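Local coordinates for protein cathepsin L Propeptide (Toxoplasma gondii, PDB 3F75) that forms an I29-type propeptide domain, the largely helical prosegment of the cathepsin L family, modelled here in contact with a second protein chain, at residues 26-31 against 73-78; 34-39 against 43-48; 58-61 against 67-70; 71-74 against 80-83. One frame throughout, in Å; residues are numbered along the deposited sequence.

Contact 1 (26-31 against 73-78); sequences SSFQAM and FGDLSR. With EDO (1,2-ethanediol), chain F.
F28 reaches from helix 18-32 to the loop 73-78, and van der Waals contact of its ring with G74 and D75 makes up the touch between the two segments. CG lies anti to the backbone N (chi1 171°), which carries the ring away from its helix. CE1 of F28 comes within 3.8 Å of G74 CA, and CZ of F28 within 3.6 Å of D75 N, both at a slant to the ring. The D75 side chain crosses that of F28 at about a right angle; CE2 of F28 lies 3.8 Å from D75 CB, while OD1 of D75 stands at the ring edge, in its plane. Ring and carboxylate planes are 65° apart.

The loop is shaped by a type I beta turn from F73 to L76, closed by L76 N to F73 O at 3.1 Å, after which S77 takes the N-cap position of helix 78-84. Both segments belong to the I29 propeptide fold, in which the turn is laid against the first helix; F49 of helix 39-60 and Y32 also meet the F28 ring.

No hydrogen bond crosses between the segments; D75 and the loop carbonyls find partners beyond them. OD2 of D75 takes a hydrogen bond from 1,2-ethanediol, O2 to OD2 at 2.5 Å, and has a second partner in Y36 OH. N52 ND2 is bonded to the carbonyl oxygens of G74 and L76.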
loop_
_atom_site.group_PDB
_atom_site.type_symbol
_atom_site.label_atom_id
_atom_site.label_comp_id
_atom_site.label_asym_id
_atom_site.label_seq_id
_atom_site.Cartn_x
_atom_site.Cartn_y
_atom_site.Cartn_z
ATOM N N SER B 26 -21.979 4.523 16.880
ATOM C CA SER B 26 -22.796 5.507 16.150
ATOM C C SER B 26 -21.945 6.576 15.499
ATOM O O SER B 26 -22.176 6.918 14.357
ATOM C CB SER B 26 -23.828 6.167 17.065
ATOM O OG SER B 26 -24.681 5.180 17.601
ATOM N N SER B 27 -20.945 7.074 16.225
ATOM C CA SER B 27 -19.984 8.009 15.670
ATOM C C SER B 27 -19.204 7.397 14.475
ATOM O O SER B 27 -18.928 8.083 13.490
ATOM C CB SER B 27 -19.013 8.464 16.758
ATOM O OG SER B 27 -18.141 9.451 16.261
ATOM N N PHE B 28 -18.811 6.129 14.605
ATOM C CA PHE B 28 -18.145 5.378 13.544
ATOM C C PHE B 28 -19.069 5.300 12.320
ATOM O O PHE B 28 -18.633 5.551 11.198
ATOM C CB PHE B 28 -17.780 3.964 14.051
ATOM C CG PHE B 28 -17.288 3.022 12.981
ATOM C CD1 PHE B 28 -15.982 3.076 12.533
ATOM C CD2 PHE B 28 -18.128 2.056 12.449
ATOM C CE1 PHE B 28 -15.510 2.192 11.569
ATOM C CE2 PHE B 28 -17.676 1.174 11.466
ATOM C CZ PHE B 28 -16.360 1.241 11.022
ATOM N N GLN B 29 -20.330 4.947 12.537
ATOM C CA GLN B 29 -21.302 4.850 11.444
ATOM C C GLN B 29 -21.468 6.195 10.740
ATOM O O GLN B 29 -21.489 6.251 9.513
ATOM C CB GLN B 29 -22.664 4.365 11.953
ATOM C CG GLN B 29 -22.716 2.886 12.279
ATOM C CD GLN B 29 -24.138 2.357 12.349
ATOM O OE1 GLN B 29 -24.680 2.198 13.433
ATOM N NE2 GLN B 29 -24.742 2.080 11.197
ATOM N N ALA B 30 -21.561 7.272 11.521
ATOM C CA ALA B 30 -21.723 8.611 10.973
ATOM C C ALA B 30 -20.485 9.046 10.221
ATOM O O ALA B 30 -20.571 9.544 9.103
ATOM C CB ALA B 30 -22.036 9.632 12.097
ATOM N N MET B 31 -19.329 8.866 10.851
ATOM C CA MET B 31 -18.090 9.325 10.273
ATOM C C MET B 31 -17.809 8.613 8.947
ATOM O O MET B 31 -17.372 9.247 7.992
ATOM C CB MET B 31 -16.938 9.092 11.252
ATOM C CG MET B 31 -15.614 9.645 10.763
ATOM S SD MET B 31 -14.385 9.493 12.053
ATOM C CE MET B 31 -15.033 10.646 13.273
ATOM N N PHE B 73 -11.615 0.610 8.256
ATOM C CA PHE B 73 -11.609 -0.854 8.385
ATOM C C PHE B 73 -12.093 -1.318 9.757
ATOM O O PHE B 73 -12.006 -2.516 10.074
ATOM C CB PHE B 73 -10.198 -1.406 8.198
ATOM C CG PHE B 73 -9.534 -0.967 6.934
ATOM C CD1 PHE B 73 -10.113 -1.243 5.702
ATOM C CD2 PHE B 73 -8.300 -0.346 6.965
ATOM C CE1 PHE B 73 -9.504 -0.868 4.527
ATOM C CE2 PHE B 73 -7.664 0.028 5.765
ATOM C CZ PHE B 73 -8.271 -0.228 4.558
ATOM N N GLY B 74 -12.620 -0.389 10.557
ATOM C CA GLY B 74 -12.989 -0.661 11.963
ATOM C C GLY B 74 -13.996 -1.772 12.229
ATOM O O GLY B 74 -14.011 -2.360 13.306
ATOM N N ASP B 75 -14.849 -2.057 11.258
ATOM C CA ASP B 75 -15.871 -3.100 11.411
ATOM C C ASP B 75 -15.548 -4.388 10.651
ATOM O O ASP B 75 -16.440 -5.212 10.433
ATOM C CB ASP B 75 -17.271 -2.551 11.042
ATOM C CG ASP B 75 -17.395 -2.124 9.575
ATOM O OD1 ASP B 75 -16.366 -1.900 8.911
ATOM O OD2 ASP B 75 -18.546 -1.999 9.087
ATOM N N LEU B 76 -14.263 -4.598 10.322
ATOM C CA LEU B 76 -13.807 -5.809 9.638
ATOM C C LEU B 76 -12.892 -6.630 10.546
ATOM O O LEU B 76 -12.061 -6.075 11.295
ATOM C CB LEU B 76 -13.015 -5.463 8.378
ATOM C CG LEU B 76 -13.660 -4.493 7.401
ATOM C CD1 LEU B 76 -12.695 -4.121 6.301
ATOM C CD2 LEU B 76 -14.960 -5.082 6.814
ATOM N N SER B 77 -13.041 -7.944 10.461
ATOM C CA SER B 77 -12.137 -8.880 11.115
ATOM C C SER B 77 -10.917 -9.048 10.236
ATOM O O SER B 77 -10.930 -8.647 9.061
ATOM C CB SER B 77 -12.820 -10.228 11.266
ATOM O OG SER B 77 -13.052 -10.809 9.983
ATOM N N ARG B 78 -9.876 -9.665 10.784
ATOM C CA ARG B 78 -8.664 -9.913 10.020
ATOM C C ARG B 78 -8.949 -10.698 8.737
ATOM O O ARG B 78 -8.433 -10.360 7.673
ATOM C CB ARG B 78 -7.628 -10.649 10.862
ATOM C CG ARG B 78 -6.431 -11.116 10.055
ATOM C CD ARG B 78 -5.243 -11.439 10.930
ATOM N NE ARG B 78 -4.152 -12.023 10.151
ATOM C CZ ARG B 78 -3.021 -12.504 10.674
ATOM N NH1 ARG B 78 -2.818 -12.486 11.993
ATOM N NH2 ARG B 78 -2.092 -13.034 9.877
HETATM C C1 EDO F . -18.578 -2.281 4.273
HETATM O O1 EDO F . -18.177 -0.896 4.298
HETATM C C2 EDO F . -18.507 -2.897 5.670
HETATM O O2 EDO F . -19.054 -1.971 6.612
#

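Contact 2 (34-39 against 43-48); sequences KSYATE and QRRYAI. With EDO (1,2-ethanediol), chain F.
Y36 and R45 set their side chains across each other at about a right angle, with the aliphatic part of the arginine against the phenol ring. CG of R45 is 3.4 Å from Y36 CE1, approaching obliquely, and CB of R45 lies 3.8 Å from Y36 CZ. The bend of the arginine at chi2 (-87°) keeps its CD near the ring carbon CE1 as well, beside CB and CG, while the charged end runs on past the ring. The guanidinium plane is inclined by 29° to the ring plane. That polar end is held by E41 and E80 through salt bridges and by the carbonyl oxygen of D75; the Y36 hydroxyl has the D75 side chain as its partner.

Nearer the start of helix 39-60, E39 and Q43 meet mainly through the backbone. Q43 N donates to E39 O at 3.0 Å, with an N-H...O angle of 167°. The Q43 side chain starts between its backbone N and carbonyl carbon, which brings its CG to 3.3 Å from the same E39 O.

K34 reaches the 1,2-ethanediol molecule from the loop, its NZ donating to O1 at 3.0 Å. The diol, probably from the crystallisation liquor, also has its O2 3.7 Å from Y36 CE1.

T38 occupies the N-cap position, its OG1 capping E41 N, and E39 to Q43 is an i to i+4 bond of the first turn. The arrangement is thus an N-capped helix start, with the incoming loop of the I29 domain folded back along its own helix.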
loop_
_atom_site.group_PDB
_atom_site.type_symbol
_atom_site.label_atom_id
_atom_site.label_comp_id
_atom_site.label_asym_id
_atom_site.label_seq_id
_atom_site.Cartn_x
_atom_site.Cartn_y
_atom_site.Cartn_z
ATOM N N LYS B 34 -21.306 4.233 7.345
ATOM C CA LYS B 34 -21.514 2.801 7.372
ATOM C C LYS B 34 -22.958 2.511 7.750
ATOM O O LYS B 34 -23.437 2.960 8.798
ATOM C CB LYS B 34 -20.600 2.128 8.391
ATOM C CG LYS B 34 -19.120 2.386 8.179
ATOM C CD LYS B 34 -18.515 1.374 7.282
ATOM C CE LYS B 34 -17.005 1.538 7.179
ATOM N NZ LYS B 34 -16.473 0.482 6.277
ATOM N N SER B 35 -23.627 1.755 6.888
ATOM C CA SER B 35 -24.980 1.272 7.129
ATOM C C SER B 35 -25.031 -0.223 6.869
ATOM O O SER B 35 -24.150 -0.779 6.207
ATOM C CB SER B 35 -25.979 2.001 6.216
ATOM O OG SER B 35 -25.695 1.758 4.844
ATOM N N TYR B 36 -26.062 -0.875 7.393
ATOM C CA TYR B 36 -26.153 -2.311 7.319
ATOM C C TYR B 36 -27.548 -2.761 6.925
ATOM O O TYR B 36 -28.542 -2.351 7.539
ATOM C CB TYR B 36 -25.734 -2.932 8.653
ATOM C CG TYR B 36 -24.371 -2.430 9.091
ATOM C CD1 TYR B 36 -23.211 -2.915 8.504
ATOM C CD2 TYR B 36 -24.251 -1.445 10.064
ATOM C CE1 TYR B 36 -21.958 -2.437 8.886
ATOM C CE2 TYR B 36 -23.001 -0.947 10.451
ATOM C CZ TYR B 36 -21.862 -1.446 9.870
ATOM O OH TYR B 36 -20.630 -0.964 10.264
ATOM N N ALA B 37 -27.575 -3.661 5.941
ATOM C CA ALA B 37 -28.784 -4.157 5.310
ATOM C C ALA B 37 -29.644 -5.111 6.156
ATOM O O ALA B 37 -30.832 -5.305 5.848
ATOM C CB ALA B 37 -28.412 -4.805 3.956
ATOM N N THR B 38 -29.052 -5.734 7.183
ATOM C CA THR B 38 -29.809 -6.562 8.117
ATOM C C THR B 38 -29.409 -6.261 9.552
ATOM O O THR B 38 -28.283 -5.840 9.808
ATOM C CB THR B 38 -29.573 -8.057 7.900
ATOM O OG1 THR B 38 -28.230 -8.397 8.283
ATOM C CG2 THR B 38 -29.805 -8.453 6.438
ATOM N N GLU B 39 -30.318 -6.508 10.490
ATOM C CA GLU B 39 -30.001 -6.330 11.901
ATOM C C GLU B 39 -28.929 -7.343 12.330
ATOM O O GLU B 39 -28.094 -7.021 13.175
ATOM C CB GLU B 39 -31.255 -6.435 12.778
ATOM C CG GLU B 39 -31.084 -5.951 14.262
ATOM C CD GLU B 39 -30.559 -4.511 14.430
ATOM O OE1 GLU B 39 -30.848 -3.627 13.597
ATOM O OE2 GLU B 39 -29.841 -4.261 15.426
ATOM N N GLN B 43 -25.388 -6.216 14.140
ATOM C CA GLN B 43 -24.929 -6.802 15.401
ATOM C C GLN B 43 -23.551 -7.475 15.247
ATOM O O GLN B 43 -22.719 -7.326 16.125
ATOM C CB GLN B 43 -25.975 -7.752 16.029
ATOM C CG GLN B 43 -26.320 -8.975 15.222
ATOM C CD GLN B 43 -27.596 -9.738 15.699
ATOM O OE1 GLN B 43 -28.595 -9.143 16.120
ATOM N NE2 GLN B 43 -27.555 -11.058 15.587
ATOM N N ARG B 44 -23.308 -8.171 14.130
ATOM C CA ARG B 44 -21.976 -8.730 13.844
ATOM C C ARG B 44 -20.908 -7.631 13.726
ATOM O O ARG B 44 -19.826 -7.751 14.275
ATOM C CB ARG B 44 -21.987 -9.563 12.554
ATOM C CG ARG B 44 -20.571 -10.031 12.098
ATOM C CD ARG B 44 -20.522 -10.649 10.663
ATOM N NE ARG B 44 -19.149 -10.998 10.260
ATOM C CZ ARG B 44 -18.443 -12.016 10.770
ATOM N NH1 ARG B 44 -17.203 -12.245 10.355
ATOM N NH2 ARG B 44 -18.964 -12.816 11.703
ATOM N N ARG B 45 -21.222 -6.572 12.989
ATOM C CA ARG B 45 -20.291 -5.495 12.756
ATOM C C ARG B 45 -20.040 -4.685 14.040
ATOM O O ARG B 45 -18.936 -4.211 14.271
ATOM C CB ARG B 45 -20.805 -4.593 11.631
ATOM C CG ARG B 45 -20.910 -5.303 10.309
ATOM C CD ARG B 45 -19.615 -5.278 9.518
ATOM N NE ARG B 45 -19.662 -6.352 8.534
ATOM C CZ ARG B 45 -18.733 -7.280 8.344
ATOM N NH1 ARG B 45 -17.600 -7.275 9.023
ATOM N NH2 ARG B 45 -18.946 -8.218 7.441
ATOM N N TYR B 46 -21.058 -4.555 14.880
ATOM C CA TYR B 46 -20.899 -3.908 16.173
ATOM C C TYR B 46 -19.919 -4.695 17.055
ATOM O O TYR B 46 -19.025 -4.108 17.698
ATOM C CB TYR B 46 -22.253 -3.802 16.857
ATOM C CG TYR B 46 -22.228 -3.199 18.248
ATOM C CD1 TYR B 46 -21.609 -1.987 18.488
ATOM C CD2 TYR B 46 -22.871 -3.827 19.309
ATOM C CE1 TYR B 46 -21.590 -1.427 19.754
ATOM C CE2 TYR B 46 -22.868 -3.272 20.572
ATOM C CZ TYR B 46 -22.218 -2.064 20.787
ATOM O OH TYR B 46 -22.201 -1.486 22.031
ATOM N N ALA B 47 -20.083 -6.017 17.067
ATOM C CA ALA B 47 -19.217 -6.881 17.867
ATOM C C ALA B 47 -17.768 -6.803 17.387
ATOM O O ALA B 47 -16.852 -6.695 18.205
ATOM C CB ALA B 47 -19.716 -8.329 17.852
ATOM N N ILE B 48 -17.566 -6.824 16.070
ATOM C CA ILE B 48 -16.214 -6.710 15.489
ATOM C C ILE B 48 -15.604 -5.349 15.810
ATOM O O ILE B 48 -14.439 -5.261 16.220
ATOM C CB ILE B 48 -16.216 -6.946 13.967
ATOM C CG1 ILE B 48 -16.625 -8.386 13.678
ATOM C CG2 ILE B 48 -14.826 -6.650 13.346
ATOM C CD1 ILE B 48 -16.911 -8.693 12.192
HETATM C C1 EDO F . -18.578 -2.281 4.273
HETATM O O1 EDO F . -18.177 -0.896 4.298
HETATM C C2 EDO F . -18.507 -2.897 5.670
HETATM O O2 EDO F . -19.054 -1.971 6.612
#

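Contact 3 (58-61 against 67-70); sequences THNQ and SLKM
Two hydrogen bonds join the side-chain amide of N60, in the last part of helix 39-60, to the backbone of L68. The amide uses both its functions on one residue: L68 N donates to N60 OD1 at 2.9 Å, nearly straight at 172° and in the carbonyl plane on a lone pair, while N60 ND2 donates to L68 O, also at 2.9 Å. The L68 oxygen lies in the plane of the N60 amide, although the donor is tilted from the plane of the L68 carbonyl.

Apolar contact accompanies this pairing. CD1 of L68 sits over one face of the H59 imidazole in a CH-pi contact, 3.8 Å from the ring centroid and displaced toward CG and ND1. CG of L68 stands beside the backbone N, anti to the carbonyl carbon (chi1 -57°), and chi2 near 180° then carries CD1 over the ring. Y64 stacks on H59 as well. OD1 of N60 is also 3.5 Å from S67 CA.

Since S67 and L68 also pair with an antiparallel strand of the neighbouring protein chain, the short, weakly bonded strand is joined both to helix 39-60 and to the partner's sheet. The asparagine satisfies both polar backbone atoms of L68 and, with two bonds, fixes the rotation of its own amide.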
loop_
_atom_site.group_PDB
_atom_site.type_symbol
_atom_site.label_atom_id
_atom_site.label_comp_id
_atom_site.label_asym_id
_atom_site.label_seq_id
_atom_site.Cartn_x
_atom_site.Cartn_y
_atom_site.Cartn_z
ATOM N N THR B 58 -6.166 -0.739 24.060
ATOM C CA THR B 58 -5.187 -1.500 24.841
ATOM C C THR B 58 -3.779 -1.368 24.289
ATOM O O THR B 58 -2.830 -1.147 25.044
ATOM C CB THR B 58 -5.548 -2.978 24.876
ATOM O OG1 THR B 58 -6.821 -3.109 25.494
ATOM C CG2 THR B 58 -4.516 -3.772 25.679
ATOM N N HIS B 59 -3.659 -1.507 22.972
ATOM C CA HIS B 59 -2.362 -1.392 22.293
ATOM C C HIS B 59 -1.697 -0.047 22.604
ATOM O O HIS B 59 -0.507 0.030 22.937
ATOM C CB HIS B 59 -2.572 -1.532 20.777
ATOM C CG HIS B 59 -1.480 -2.266 20.070
ATOM N ND1 HIS B 59 -0.406 -1.619 19.497
ATOM C CD2 HIS B 59 -1.307 -3.589 19.816
ATOM C CE1 HIS B 59 0.385 -2.510 18.926
ATOM N NE2 HIS B 59 -0.138 -3.712 19.098
ATOM N N ASN B 60 -2.474 1.022 22.506
ATOM C CA ASN B 60 -1.930 2.343 22.686
ATOM C C ASN B 60 -1.509 2.628 24.130
ATOM O O ASN B 60 -0.849 3.625 24.364
ATOM C CB ASN B 60 -2.917 3.420 22.194
ATOM C CG ASN B 60 -3.022 3.479 20.685
ATOM O OD1 ASN B 60 -2.112 3.054 19.960
ATOM N ND2 ASN B 60 -4.145 4.018 20.190
ATOM N N GLN B 61 -1.864 1.760 25.082
ATOM C CA GLN B 61 -1.392 1.897 26.483
ATOM C C GLN B 61 -0.063 1.166 26.731
ATOM O O GLN B 61 0.532 1.296 27.804
ATOM C CB GLN B 61 -2.432 1.336 27.456
ATOM C CG GLN B 61 -3.735 2.111 27.522
ATOM C CD GLN B 61 -4.828 1.378 28.288
ATOM O OE1 GLN B 61 -5.986 1.784 28.256
ATOM N NE2 GLN B 61 -4.470 0.291 28.972
ATOM N N SER B 67 1.672 3.983 17.066
ATOM C CA SER B 67 0.317 3.983 17.580
ATOM C C SER B 67 -0.671 3.357 16.577
ATOM O O SER B 67 -0.358 3.191 15.394
ATOM C CB SER B 67 -0.099 5.415 17.878
ATOM O OG SER B 67 -0.063 6.210 16.702
ATOM N N LEU B 68 -1.858 3.033 17.069
ATOM C CA LEU B 68 -2.960 2.578 16.243
ATOM C C LEU B 68 -4.083 3.589 16.337
ATOM O O LEU B 68 -4.180 4.339 17.316
ATOM C CB LEU B 68 -3.483 1.228 16.733
ATOM C CG LEU B 68 -2.491 0.071 16.811
ATOM C CD1 LEU B 68 -3.189 -1.215 17.229
ATOM C CD2 LEU B 68 -1.768 -0.107 15.462
ATOM N N LYS B 69 -4.954 3.589 15.339
ATOM C CA LYS B 69 -6.130 4.444 15.374
ATOM C C LYS B 69 -7.256 3.801 14.615
ATOM O O LYS B 69 -7.040 3.193 13.566
ATOM C CB LYS B 69 -5.799 5.807 14.757
ATOM C CG LYS B 69 -6.875 6.863 14.909
ATOM C CD LYS B 69 -6.455 8.128 14.154
ATOM C CE LYS B 69 -7.559 9.162 14.149
ATOM N NZ LYS B 69 -7.873 9.565 15.527
ATOM N N MET B 70 -8.468 3.942 15.141
ATOM C CA MET B 70 -9.659 3.524 14.408
ATOM C C MET B 70 -9.706 4.167 13.003
ATOM O O MET B 70 -9.252 5.289 12.790
ATOM C CB MET B 70 -10.918 3.889 15.225
ATOM C CG MET B 70 -12.243 3.499 14.565
ATOM S SD MET B 70 -12.455 1.727 14.344
ATOM C CE MET B 70 -12.403 1.124 16.029
#

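Contact 4 (71-74 against 80-83); sequences NHFG and EFRR
The F73 ring is sandwiched: CD2 of H72 lies over the centre of one face, 3.4 Å above the plane, and CE1 of F81 from helix 78-84 lies over the centre of the opposite face. F81 presents its edge, giving a T-shaped (edge-to-face) pair with centroids 4.8 Å apart and planes at 61°. CE1 of F81 is almost equally far from all six ring carbons of F73, at 3.7 Å from CD2 and 3.8 Å from CZ. CD1 of F81 follows at 3.9 Å from F73 CD1. With CG anti to its backbone N (chi1 -178°), F81 extends from the helix toward the loop.

The backbone that carries F73 is held by N71. Its OD1 accepts from F73 N at 2.8 Å, and G74 N bonds to N71 O at 2.9 Å.

Both phenylalanines also make edge-to-face pairs with aromatic side chains of the neighbouring protein chain, and ND2 of N71 is bonded to that chain's backbone. The aromatic pair therefore lies at the interface between the two proteins. N71 forms an Asx turn overlapping a type I beta turn from N71 to G74, and the T-shaped pair joins this turn to the last modelled helix of the I29 fold.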
loop_
_atom_site.group_PDB
_atom_site.type_symbol
_atom_site.label_atom_id
_atom_site.label_comp_id
_atom_site.label_asym_id
_atom_site.label_seq_id
_atom_site.Cartn_x
_atom_site.Cartn_y
_atom_site.Cartn_z
ATOM N N ASN B 71 -10.243 3.439 12.032
ATOM C CA ASN B 71 -10.285 3.923 10.669
ATOM C C ASN B 71 -11.402 3.216 9.904
ATOM O O ASN B 71 -12.211 2.521 10.525
ATOM C CB ASN B 71 -8.919 3.732 10.000
ATOM C CG ASN B 71 -8.498 2.279 9.920
ATOM O OD1 ASN B 71 -9.317 1.389 9.718
ATOM N ND2 ASN B 71 -7.203 2.037 10.060
ATOM N N HIS B 72 -11.461 3.363 8.584
ATOM C CA HIS B 72 -12.623 2.811 7.839
ATOM C C HIS B 72 -12.657 1.280 7.759
ATOM O O HIS B 72 -13.650 0.717 7.297
ATOM C CB HIS B 72 -12.846 3.468 6.453
ATOM C CG HIS B 72 -11.775 3.200 5.435
ATOM N ND1 HIS B 72 -11.531 4.061 4.390
ATOM C CD2 HIS B 72 -10.890 2.188 5.294
ATOM C CE1 HIS B 72 -10.548 3.588 3.645
ATOM N NE2 HIS B 72 -10.135 2.455 4.177
ATOM N N PHE B 73 -11.615 0.610 8.256
ATOM C CA PHE B 73 -11.609 -0.854 8.385
ATOM C C PHE B 73 -12.093 -1.318 9.757
ATOM O O PHE B 73 -12.006 -2.516 10.074
ATOM C CB PHE B 73 -10.198 -1.406 8.198
ATOM C CG PHE B 73 -9.534 -0.967 6.934
ATOM C CD1 PHE B 73 -10.113 -1.243 5.702
ATOM C CD2 PHE B 73 -8.300 -0.346 6.965
ATOM C CE1 PHE B 73 -9.504 -0.868 4.527
ATOM C CE2 PHE B 73 -7.664 0.028 5.765
ATOM C CZ PHE B 73 -8.271 -0.228 4.558
ATOM N N GLY B 74 -12.620 -0.389 10.557
ATOM C CA GLY B 74 -12.989 -0.661 11.963
ATOM C C GLY B 74 -13.996 -1.772 12.229
ATOM O O GLY B 74 -14.011 -2.360 13.306
ATOM N N GLU B 80 -11.723 -10.910 6.928
ATOM C CA GLU B 80 -12.437 -10.090 5.950
ATOM C C GLU B 80 -11.509 -9.051 5.322
ATOM O O GLU B 80 -11.523 -8.823 4.111
ATOM C CB GLU B 80 -13.639 -9.417 6.599
ATOM C CG GLU B 80 -14.702 -10.420 7.021
ATOM C CD GLU B 80 -15.737 -9.846 7.985
ATOM O OE1 GLU B 80 -15.448 -8.876 8.712
ATOM O OE2 GLU B 80 -16.858 -10.379 8.022
ATOM N N PHE B 81 -10.691 -8.438 6.162
ATOM C CA PHE B 81 -9.693 -7.468 5.724
ATOM C C PHE B 81 -8.740 -8.079 4.690
ATOM O O PHE B 81 -8.536 -7.518 3.603
ATOM C CB PHE B 81 -8.948 -6.949 6.954
ATOM C CG PHE B 81 -7.922 -5.902 6.655
ATOM C CD1 PHE B 81 -8.283 -4.719 6.036
ATOM C CD2 PHE B 81 -6.589 -6.088 7.039
ATOM C CE1 PHE B 81 -7.323 -3.730 5.773
ATOM C CE2 PHE B 81 -5.636 -5.107 6.784
ATOM C CZ PHE B 81 -6.005 -3.934 6.139
ATOM N N ARG B 82 -8.214 -9.254 5.010
ATOM C CA ARG B 82 -7.258 -9.958 4.157
ATOM C C ARG B 82 -7.878 -10.361 2.830
ATOM O O ARG B 82 -7.245 -10.262 1.784
ATOM C CB ARG B 82 -6.764 -11.232 4.865
ATOM C CG ARG B 82 -5.928 -12.196 3.975
ATOM C CD ARG B 82 -5.423 -13.426 4.766
ATOM N NE ARG B 82 -6.502 -14.121 5.478
ATOM C CZ ARG B 82 -7.358 -14.977 4.921
ATOM N NH1 ARG B 82 -7.283 -15.272 3.628
ATOM N NH2 ARG B 82 -8.302 -15.543 5.665
ATOM N N ARG B 83 -9.112 -10.839 2.887
ATOM C CA ARG B 83 -9.728 -11.454 1.728
ATOM C C ARG B 83 -10.048 -10.420 0.646
ATOM O O ARG B 83 -10.037 -10.751 -0.532
ATOM C CB ARG B 83 -10.994 -12.245 2.118
ATOM C CG ARG B 83 -10.745 -13.648 2.674
ATOM C CD ARG B 83 -12.030 -14.490 2.653
ATOM N NE ARG B 83 -13.133 -13.846 3.376
ATOM C CZ ARG B 83 -13.511 -14.123 4.629
ATOM N NH1 ARG B 83 -12.894 -15.051 5.352
ATOM N NH2 ARG B 83 -14.524 -13.462 5.166
#

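From the N terminus, helix 18-32 enters contact 1, whose partner lies far along the chain in the loop before helix 78-84; the long loop it closes encloses contacts 2 and 3. Contact 2 folds the connection after the first helix onto the start of helix 39-60, and contact 3 joins the last part of that helix to strand 66-68. These two follow in series, on opposite sides of the chain's centre. Contact 4 begins where contact 3 ends and shares F73 and G74 with contact 1, tying the same loop to the last modelled helix. Polar side chains also connect contact 2 with contact 1 and with contact 4.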